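Local coordinates for heavy-metal chelation domain-containing protein (Pyrococcus horikoshii, PDB 3NPG), which is of unknown function but may bind heavy metals through a putative chelation domain, at residues L227-K231 / L232-K236. Numbering follows the deposited sequence.
Sequences LVKLK and LGSFK
Ser234 N reaches back to Lys229 O and closes the C-terminal end of helix 223-232 in a Schellman motif. This bond, 2.9 Å from Ser234 N to Lys229 O, is nearly straight, with an N-H...O angle of 167°. Its partner in the motif is a weak bond from Gly233 N to Leu230 O, 3.3 Å long. Gly233, with phi at 78°, leaves the helical conformation here and turns the chain, a backbone shape that favours glycine. Leu232 N belongs to the last helical turn and divides itself between two weak bonds, to Val228 O at 3.0 Å and to Lys229 O at 3.1 Å.

Apolar contact runs alongside the cap. Val228 and Leu232, one helical turn apart, run alongside each other on one face of the helix, with Val228 CG1 3.8 Å from Leu232 CD1. That branch of Val228 stands anti to the backbone N (chi1 165°), which brings it beside the leucine methyl.

Among polar side chains, Ser234 is the N-cap of helix 235-239, its OG making a weak hydrogen bond to Gly237 N, so Ser234 both closes the first helix through its N and caps the next through its OG. Lys229 bends at chi2 and carries NZ to a salt bridge with Glu63 of the second subunit.

That subunit also packs Pro65 on Val228 and Phe26 on Leu232, and its Asn60 hydrogen-bonds Leu232 O. Leu227 and Leu230 instead meet Trp34 and Leu45 on strands 32-38 and 43-49 of their own chain. The turn thus joins helix 223-232 to helix 235-239, which precedes strand 242-248, an outermost strand, within this chain, of the mixed sheet.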
loop_
_atom_site.group_PDB
_atom_site.type_symbol
_atom_site.label_atom_id
_atom_site.label_comp_id
_atom_site.label_asym_id
_atom_site.label_seq_id
_atom_site.Cartn_x
_atom_site.Cartn_y
_atom_site.Cartn_z
ATOM N N LEU A 227 22.820 17.512 -8.959
ATOM C CA LEU A 227 22.894 17.131 -7.536
ATOM C C LEU A 227 21.997 18.008 -6.682
ATOM O O LEU A 227 21.363 17.514 -5.752
ATOM C CB LEU A 227 24.343 17.209 -7.020
ATOM C CG LEU A 227 25.208 15.983 -7.273
ATOM C CD1 LEU A 227 26.631 16.242 -6.868
ATOM C CD2 LEU A 227 24.669 14.777 -6.542
ATOM N N VAL A 228 21.926 19.310 -7.008
ATOM C CA VAL A 228 21.053 20.256 -6.313
ATOM C C VAL A 228 19.596 19.813 -6.443
ATOM O O VAL A 228 18.881 19.760 -5.446
ATOM C CB VAL A 228 21.275 21.712 -6.828
ATOM C CG1 VAL A 228 20.146 22.638 -6.383
ATOM C CG2 VAL A 228 22.627 22.251 -6.373
ATOM N N LYS A 229 19.183 19.415 -7.655
ATOM C CA LYS A 229 17.814 18.963 -7.902
ATOM C C LYS A 229 17.547 17.588 -7.289
ATOM O O LYS A 229 16.468 17.371 -6.740
ATOM C CB LYS A 229 17.494 18.973 -9.409
ATOM C CG LYS A 229 17.663 20.357 -10.072
ATOM C CD LYS A 229 16.558 21.342 -9.670
ATOM C CE LYS A 229 16.707 22.663 -10.382
ATOM N NZ LYS A 229 15.731 23.668 -9.890
ATOM N N LEU A 230 18.548 16.663 -7.340
ATOM C CA LEU A 230 18.399 15.324 -6.729
ATOM C C LEU A 230 18.200 15.447 -5.223
ATOM O O LEU A 230 17.344 14.762 -4.652
ATOM C CB LEU A 230 19.626 14.432 -7.022
ATOM C CG LEU A 230 19.690 13.775 -8.402
ATOM C CD1 LEU A 230 21.019 13.126 -8.614
ATOM C CD2 LEU A 230 18.587 12.747 -8.579
ATOM N N LYS A 231 18.973 16.353 -4.580
ATOM C CA LYS A 231 18.877 16.617 -3.142
ATOM C C LYS A 231 17.558 17.312 -2.794
ATOM O O LYS A 231 17.043 17.128 -1.690
ATOM C CB LYS A 231 20.070 17.462 -2.668
ATOM C CG LYS A 231 21.374 16.690 -2.584
ATOM C CD LYS A 231 22.569 17.624 -2.547
ATOM C CE LYS A 231 23.834 16.878 -2.233
ATOM N NZ LYS A 231 25.039 17.640 -2.630
ATOM N N LEU A 232 17.000 18.102 -3.748
ATOM C CA LEU A 232 15.727 18.808 -3.551
ATOM C C LEU A 232 14.514 17.905 -3.819
ATOM O O LEU A 232 13.389 18.283 -3.508
ATOM C CB LEU A 232 15.656 20.070 -4.438
ATOM C CG LEU A 232 16.386 21.307 -3.910
ATOM C CD1 LEU A 232 16.577 22.320 -4.999
ATOM C CD2 LEU A 232 15.645 21.925 -2.737
ATOM N N GLY A 233 14.760 16.727 -4.392
ATOM C CA GLY A 233 13.709 15.766 -4.708
ATOM C C GLY A 233 12.935 16.113 -5.967
ATOM O O GLY A 233 11.763 15.752 -6.094
ATOM N N SER A 234 13.584 16.845 -6.905
ATOM C CA SER A 234 12.964 17.264 -8.166
ATOM C C SER A 234 13.477 16.408 -9.315
ATOM O O SER A 234 14.665 16.470 -9.644
ATOM C CB SER A 234 13.257 18.739 -8.437
ATOM O OG SER A 234 12.641 19.187 -9.634
ATOM N N PHE A 235 12.599 15.574 -9.910
ATOM C CA PHE A 235 13.012 14.712 -11.013
ATOM C C PHE A 235 13.240 15.490 -12.299
ATOM O O PHE A 235 14.282 15.325 -12.931
ATOM C CB PHE A 235 12.017 13.568 -11.242
ATOM C CG PHE A 235 12.351 12.738 -12.462
ATOM C CD1 PHE A 235 13.470 11.914 -12.478
ATOM C CD2 PHE A 235 11.584 12.830 -13.616
ATOM C CE1 PHE A 235 13.802 11.182 -13.618
ATOM C CE2 PHE A 235 11.921 12.099 -14.758
ATOM C CZ PHE A 235 13.028 11.281 -14.750
ATOM N N LYS A 236 12.252 16.319 -12.711
ATOM C CA LYS A 236 12.354 17.100 -13.949
ATOM C C LYS A 236 13.513 18.106 -13.917
ATOM O O LYS A 236 14.050 18.461 -14.970
ATOM C CB LYS A 236 11.028 17.791 -14.276
ATOM C CG LYS A 236 10.129 16.956 -15.176
ATOM C CD LYS A 236 8.864 17.712 -15.556
ATOM C CE LYS A 236 8.156 17.088 -16.737
ATOM N NZ LYS A 236 8.916 17.283 -18.005
#